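Local structure of aminotransferase, class IV (Brucella abortus, 4TVI) at residues 185-188 against 189-193; 232-235 against 236-239; 54-57 against 58-62. The protein probably catalyses the pyridoxal-phosphate-dependent transfer of amino groups from leucine, isoleucine and valine to 2-oxoglutarate. One frame throughout, in Å; residues are numbered along the deposited sequence.

Contact 1 of 3, residues 185-188 against 189-193; sequences YPNN and ARMLR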
loop_
_atom_site.group_PDB
_atom_site.type_symbol
_atom_site.label_atom_id
_atom_site.label_comp_id
_atom_site.label_asym_id
_atom_site.label_seq_id
_atom_site.Cartn_x
_atom_site.Cartn_y
_atom_site.Cartn_z
ATOM N N TYR A 185 -4.377 1.518 2.951
ATOM C CA TYR A 185 -5.832 1.437 2.854
ATOM C C TYR A 185 -6.440 0.130 2.343
ATOM O O TYR A 185 -7.623 -0.105 2.583
ATOM C CB TYR A 185 -6.340 2.628 2.024
ATOM C CG TYR A 185 -6.273 3.868 2.880
ATOM C CD1 TYR A 185 -5.101 4.604 2.973
ATOM C CD2 TYR A 185 -7.356 4.254 3.660
ATOM C CE1 TYR A 185 -5.018 5.716 3.793
ATOM C CE2 TYR A 185 -7.283 5.367 4.482
ATOM C CZ TYR A 185 -6.110 6.092 4.546
ATOM O OH TYR A 185 -6.026 7.199 5.364
ATOM N N PRO A 186 -5.660 -0.730 1.659
ATOM C CA PRO A 186 -6.295 -2.026 1.403
ATOM C C PRO A 186 -6.689 -2.757 2.686
ATOM O O PRO A 186 -7.617 -3.566 2.657
ATOM C CB PRO A 186 -5.214 -2.801 0.646
ATOM C CG PRO A 186 -4.467 -1.743 -0.082
ATOM C CD PRO A 186 -4.425 -0.570 0.868
ATOM N N ASN A 187 -5.998 -2.480 3.789
ATOM C CA ASN A 187 -6.385 -3.046 5.076
ATOM C C ASN A 187 -7.763 -2.521 5.473
ATOM O O ASN A 187 -8.659 -3.287 5.829
ATOM C CB ASN A 187 -5.345 -2.712 6.150
ATOM C CG ASN A 187 -5.607 -3.423 7.462
ATOM O OD1 ASN A 187 -6.120 -4.543 7.480
ATOM N ND2 ASN A 187 -5.240 -2.783 8.570
ATOM N N ASN A 188 -7.931 -1.206 5.373
ATOM C CA ASN A 188 -9.208 -0.562 5.667
ATOM C C ASN A 188 -10.329 -1.102 4.792
ATOM O O ASN A 188 -11.463 -1.278 5.246
ATOM C CB ASN A 188 -9.098 0.955 5.451
ATOM C CG ASN A 188 -8.054 1.602 6.340
ATOM O OD1 ASN A 188 -6.864 1.307 6.229
ATOM N ND2 ASN A 188 -8.491 2.501 7.214
ATOM N N ALA A 189 -9.987 -1.378 3.535
ATOM C CA ALA A 189 -10.950 -1.851 2.551
ATOM C C ALA A 189 -11.547 -3.203 2.909
ATOM O O ALA A 189 -12.765 -3.371 2.881
ATOM C CB ALA A 189 -10.293 -1.918 1.166
ATOM N N ARG A 190 -10.693 -4.162 3.260
ATOM C CA ARG A 190 -11.177 -5.489 3.628
ATOM C C ARG A 190 -12.027 -5.438 4.904
ATOM O O ARG A 190 -12.971 -6.213 5.048
ATOM C CB ARG A 190 -10.016 -6.484 3.763
ATOM C CG ARG A 190 -8.931 -6.111 4.749
ATOM C CD ARG A 190 -7.849 -7.196 4.818
ATOM N NE ARG A 190 -6.889 -6.927 5.889
ATOM C CZ ARG A 190 -5.994 -7.804 6.338
ATOM N NH1 ARG A 190 -5.925 -9.027 5.821
ATOM N NH2 ARG A 190 -5.178 -7.461 7.323
ATOM N N MET A 191 -11.703 -4.529 5.818
ATOM C CA MET A 191 -12.527 -4.335 7.011
ATOM C C MET A 191 -13.922 -3.880 6.607
ATOM O O MET A 191 -14.927 -4.360 7.133
ATOM C CB MET A 191 -11.901 -3.305 7.955
ATOM C CG MET A 191 -10.555 -3.703 8.537
ATOM S SD MET A 191 -9.808 -2.312 9.405
ATOM C CE MET A 191 -8.239 -3.015 9.918
ATOM N N LEU A 192 -13.974 -2.941 5.668
ATOM C CA LEU A 192 -15.242 -2.427 5.172
ATOM C C LEU A 192 -16.011 -3.525 4.457
ATOM O O LEU A 192 -17.224 -3.654 4.633
ATOM C CB LEU A 192 -15.010 -1.239 4.237
ATOM C CG LEU A 192 -14.547 0.031 4.952
ATOM C CD1 LEU A 192 -14.039 1.049 3.958
ATOM C CD2 LEU A 192 -15.688 0.616 5.770
ATOM N N ARG A 193 -15.297 -4.327 3.666
ATOM C CA ARG A 193 -15.909 -5.459 2.980
ATOM C C ARG A 193 -16.539 -6.407 3.997
ATOM O O ARG A 193 -17.663 -6.878 3.819
ATOM C CB ARG A 193 -14.879 -6.211 2.130
ATOM C CG ARG A 193 -15.427 -7.501 1.522
ATOM C CD ARG A 193 -14.311 -8.449 1.098
ATOM N NE ARG A 193 -13.338 -8.657 2.170
ATOM C CZ ARG A 193 -13.488 -9.521 3.170
ATOM N NH1 ARG A 193 -14.579 -10.274 3.249
ATOM N NH2 ARG A 193 -12.542 -9.630 4.096
#

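Contact 2 of 3, residues 232-235 against 236-239; sequences VPNG and TFLN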
loop_
_atom_site.group_PDB
_atom_site.type_symbol
_atom_site.label_atom_id
_atom_site.label_comp_id
_atom_site.label_asym_id
_atom_site.label_seq_id
_atom_site.Cartn_x
_atom_site.Cartn_y
_atom_site.Cartn_z
ATOM N N VAL A 232 -6.740 7.592 22.631
ATOM C CA VAL A 232 -5.515 8.370 22.722
ATOM C C VAL A 232 -4.660 8.028 21.505
ATOM O O VAL A 232 -4.523 6.852 21.147
ATOM C CB VAL A 232 -4.741 8.090 24.040
ATOM C CG1 VAL A 232 -4.431 6.605 24.195
ATOM C CG2 VAL A 232 -3.463 8.914 24.108
ATOM N N PRO A 233 -4.124 9.057 20.826
ATOM C CA PRO A 233 -3.239 8.805 19.683
ATOM C C PRO A 233 -2.039 7.985 20.109
ATOM O O PRO A 233 -1.368 8.378 21.059
ATOM C CB PRO A 233 -2.808 10.210 19.246
ATOM C CG PRO A 233 -3.890 11.118 19.754
ATOM C CD PRO A 233 -4.345 10.498 21.051
ATOM N N ASN A 234 -1.784 6.858 19.449
ATOM C CA ASN A 234 -0.616 6.054 19.790
ATOM C C ASN A 234 0.180 5.675 18.542
ATOM O O ASN A 234 1.090 4.855 18.602
ATOM C CB ASN A 234 -1.022 4.796 20.570
ATOM C CG ASN A 234 -1.844 3.811 19.739
ATOM O OD1 ASN A 234 -2.173 4.065 18.576
ATOM N ND2 ASN A 234 -2.171 2.672 20.341
ATOM N N GLY A 235 -0.183 6.270 17.406
ATOM C CA GLY A 235 0.571 6.077 16.177
ATOM C C GLY A 235 0.080 4.968 15.264
ATOM O O GLY A 235 0.604 4.796 14.165
ATOM N N THR A 236 -0.923 4.217 15.703
ATOM C CA THR A 236 -1.431 3.112 14.896
ATOM C C THR A 236 -2.533 3.624 13.984
ATOM O O THR A 236 -2.992 2.918 13.083
ATOM C CB THR A 236 -1.973 1.962 15.764
ATOM O OG1 THR A 236 -3.045 2.448 16.582
ATOM C CG2 THR A 236 -0.879 1.402 16.641
ATOM N N PHE A 237 -2.944 4.864 14.231
ATOM C CA PHE A 237 -3.947 5.530 13.404
ATOM C C PHE A 237 -3.609 7.009 13.318
ATOM O O PHE A 237 -2.848 7.527 14.135
ATOM C CB PHE A 237 -5.352 5.331 13.969
ATOM C CG PHE A 237 -5.561 5.950 15.326
ATOM C CD1 PHE A 237 -5.184 5.275 16.474
ATOM C CD2 PHE A 237 -6.154 7.194 15.454
ATOM C CE1 PHE A 237 -5.385 5.832 17.726
ATOM C CE2 PHE A 237 -6.359 7.762 16.704
ATOM C CZ PHE A 237 -5.973 7.074 17.842
ATOM N N LEU A 238 -4.157 7.684 12.321
ATOM C CA LEU A 238 -3.900 9.107 12.154
ATOM C C LEU A 238 -4.608 9.924 13.220
ATOM O O LEU A 238 -5.804 9.757 13.458
ATOM C CB LEU A 238 -4.342 9.578 10.766
ATOM C CG LEU A 238 -3.433 9.177 9.610
ATOM C CD1 LEU A 238 -4.052 9.584 8.284
ATOM C CD2 LEU A 238 -2.061 9.816 9.785
ATOM N N ASN A 239 -3.853 10.802 13.868
ATOM C CA ASN A 239 -4.435 11.798 14.746
ATOM C C ASN A 239 -5.036 12.888 13.878
ATOM O O ASN A 239 -4.380 13.882 13.570
ATOM C CB ASN A 239 -3.382 12.355 15.701
ATOM C CG ASN A 239 -3.951 13.372 16.673
ATOM O OD1 ASN A 239 -5.148 13.661 16.664
ATOM N ND2 ASN A 239 -3.094 13.907 17.534
HETATM O O HOH W 1 -2.003 8.365 16.510
#

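Contact 3 of 3, residues 54-57 against 58-62; sequences ASQA and TWLGS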
loop_
_atom_site.group_PDB
_atom_site.type_symbol
_atom_site.label_atom_id
_atom_site.label_comp_id
_atom_site.label_asym_id
_atom_site.label_seq_id
_atom_site.Cartn_x
_atom_site.Cartn_y
_atom_site.Cartn_z
ATOM N N ALA A 54 4.741 2.125 -15.722
ATOM C CA ALA A 54 6.069 1.832 -15.203
ATOM C C ALA A 54 6.522 2.851 -14.166
ATOM O O ALA A 54 7.702 2.913 -13.835
ATOM C CB ALA A 54 7.080 1.754 -16.346
ATOM N N SER A 55 5.593 3.668 -13.673
ATOM C CA SER A 55 5.888 4.560 -12.556
ATOM C C SER A 55 6.144 3.719 -11.316
ATOM O O SER A 55 5.437 2.746 -11.078
ATOM C CB SER A 55 4.738 5.546 -12.299
ATOM O OG SER A 55 4.549 6.422 -13.394
ATOM N N GLN A 56 7.161 4.084 -10.539
ATOM C CA GLN A 56 7.489 3.362 -9.315
ATOM C C GLN A 56 6.270 3.295 -8.400
ATOM O O GLN A 56 5.964 2.250 -7.834
ATOM C CB GLN A 56 8.665 4.033 -8.591
ATOM C CG GLN A 56 9.230 3.249 -7.402
ATOM C CD GLN A 56 8.521 3.546 -6.088
ATOM O OE1 GLN A 56 7.637 4.397 -6.019
ATOM N NE2 GLN A 56 8.916 2.843 -5.035
ATOM N N ALA A 57 5.570 4.418 -8.271
ATOM C CA ALA A 57 4.429 4.502 -7.367
ATOM C C ALA A 57 3.307 3.557 -7.774
ATOM O O ALA A 57 2.558 3.062 -6.932
ATOM C CB ALA A 57 3.913 5.923 -7.306
ATOM N N THR A 58 3.198 3.298 -9.068
ATOM C CA THR A 58 2.082 2.522 -9.579
ATOM C C THR A 58 2.079 1.086 -9.041
ATOM O O THR A 58 1.043 0.588 -8.587
ATOM C CB THR A 58 2.094 2.513 -11.115
ATOM O OG1 THR A 58 1.941 3.858 -11.594
ATOM C CG2 THR A 58 0.965 1.653 -11.662
ATOM N N TRP A 59 3.228 0.418 -9.058
ATOM C CA TRP A 59 3.247 -0.975 -8.618
ATOM C C TRP A 59 4.093 -1.219 -7.369
ATOM O O TRP A 59 4.226 -2.361 -6.936
ATOM C CB TRP A 59 3.719 -1.886 -9.756
ATOM C CG TRP A 59 5.083 -1.577 -10.298
ATOM C CD1 TRP A 59 5.457 -0.468 -11.009
ATOM C CD2 TRP A 59 6.242 -2.414 -10.221
ATOM N NE1 TRP A 59 6.784 -0.555 -11.353
ATOM C CE2 TRP A 59 7.287 -1.742 -10.887
ATOM C CE3 TRP A 59 6.498 -3.667 -9.653
ATOM C CZ2 TRP A 59 8.568 -2.280 -10.997
ATOM C CZ3 TRP A 59 7.769 -4.199 -9.760
ATOM C CH2 TRP A 59 8.789 -3.506 -10.427
ATOM N N LEU A 60 4.637 -0.158 -6.775
ATOM C CA LEU A 60 5.441 -0.310 -5.563
ATOM C C LEU A 60 4.949 0.602 -4.422
ATOM O O LEU A 60 5.513 0.603 -3.328
ATOM C CB LEU A 60 6.922 -0.065 -5.882
ATOM C CG LEU A 60 7.530 -1.128 -6.814
ATOM C CD1 LEU A 60 8.921 -0.744 -7.310
ATOM C CD2 LEU A 60 7.561 -2.523 -6.158
ATOM N N GLY A 61 3.894 1.369 -4.696
ATOM C CA GLY A 61 3.042 1.947 -3.666
ATOM C C GLY A 61 3.421 3.193 -2.880
ATOM O O GLY A 61 2.972 3.359 -1.752
ATOM N N SER A 62 4.197 4.096 -3.464
ATOM C CA SER A 62 4.734 5.209 -2.682
ATOM C C SER A 62 3.826 6.448 -2.566
ATOM O O SER A 62 4.213 7.428 -1.934
ATOM C CB SER A 62 6.084 5.635 -3.265
ATOM O OG SER A 62 5.942 6.070 -4.610
HETATM O O HOH W 2 8.907 0.490 -13.375
#

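Contact 1 of 3, residues 185-188 against 189-193
CG of Asn-187 stands anti to its backbone N (chi1 -173°), while Arg-190, one helical turn on, places CG between its own N and carbonyl carbon (chi1 57°) and then runs extended as far as NE. These torsions set the guanidinium beside the asparagine carbonyl. Arg-190 grips side-on, NE at 3.0 Å and NH2 at 3.1 Å from Asn-187 OD1. The oxygen lies in the guanidinium plane; NE approaches in the plane of the amide, whereas NH2 sits 43° above it, and the two planes are steeply inclined. One oxygen thus takes two donors, and the amide cannot easily flip, because its ND2 is given to the backbone O of Arg-168. NH2 of Arg-190 has its stronger partner in Leu-172 O of the second subunit. This i to i+3 and i+4 side-chain pairing lies on the first turns of helix 185-198, which packs against the second subunit and whose backbone bonds include Ala-189 N to Tyr-185 O at 2.8 Å and Leu-192 N to Asn-188 O at 3.0 Å. Met-191, extended beyond CG, lays its methyl CE 3.3 Å from Asn-187 ND2, an unbranched chain slim enough to cross the amide in a buried place. Asn-188 binds Ala-216 O through ND2. Tyr-185 OH hydrogen-bonds to O3 of the pyridoxal-phosphate-modified lysine at position 180, tying this N-terminal part to the cofactor.

Contact 2 of 3, residues 232-235 against 236-239
Asn-234 and Thr-236 meet through a single amide oxygen that serves two donors. Thr-236 OG1 gives its proton to Asn-234 OD1 at 2.7 Å, in the amide plane and on a lone pair, while Thr-236 N reaches the same oxygen at 3.1 Å from 38° above that plane. With chi1 at 66°, Asn-234 turns its amide back over the chain, and this side-chain-to-backbone bond to the residue two further on is that of an Asx turn. The other end of the amide is used too, ND2 bonding to Asp-207 OD2; asparagine suits the place because it offers both acceptor and donor. Between Asn-234 and Thr-236, Gly-235 has a positive phi of 93°, where a side chain would collide with the carbonyl oxygen of Asn-234, so glycine fits. Its N donates to a water at 2.9 Å, which donates to Phe-237 O at 2.7 Å and joins the two limbs of the turn. The same water lies over one face of the Phe-237 ring, whose edge meets Val-232 O, 3.6 Å from CZ. Pro-233 CG rests 3.7 Å from Asn-239 ND2. Thr-236 O accepts from Arg-169 NE, and Leu-238 O from Asn-219 ND2. The turn lies in the loop between strand 227-231 and helix 241-252, with Thr-236 and Phe-237 packed on strand 212-215 and Asn-239 O bonded to Gln-244 of that helix.

Contact 3 of 3, residues 54-57 against 58-62
Gln-56 and Leu-60 cross at about a right angle, the amide nitrogen NE2 of Gln-56 coming 3.6 Å from Leu-60 CB. A bend at chi2 (-88°) turns the glutamine forward along the short helix 56-60, so that OE1 accepts from Ser-62 OG at 2.8 Å, in the amide plane. Trp-59 presents the edge of its indole to Ser-55 O, CD1 at 3.2 Å, and one face to Leu-60 CG. Ala-54, just before the helix, is linked to this ring by a water, which accepts from Trp-59 NE1 at 3.1 Å and donates to Ala-54 O. Where the helix ends, Gly-61 takes positive phi, which favours glycine, and its N bonds to Ala-57 O. In the second subunit, Arg-123 makes a cation-pi contact with Trp-59, and Phe-65 meets it edge-to-face. Small Ala-57 leaves its CB beside Ser-62 OG and packs on strand 120-128.

The glutamine suits its buried site because both ends of its amide have partners, NE2 donating to Val-136 O, which should hold the amide in one orientation; Ser-62 OG likewise pairs with Ala-128 N, so these buried polar atoms are matched, partly by strand 120-128 and the loop at Val-136.

Overall arrangement
Contacts 1 and 3 are buried and both touch the second subunit, whereas contact 2 is a surface turn that no other chain of the assembly reaches. All are local: one within a helix, one round a short helix and its ends, one in a loop. A side-chain amide carries the polar chemistry every time, with different donors: an arginine in contact 1, a threonine in contact 2 and a serine in contact 3. Water bridges the chain in contacts 2 and 3. Contacts 1 and 2 touch lightly, Tyr-185 OH lying 4.3 Å from Leu-238 CD1. Contact 3 stands apart in its own chain, its nearest atoms about 9 Å from contact 1, yet its Leu-60 packs on Tyr-185 of the second subunit.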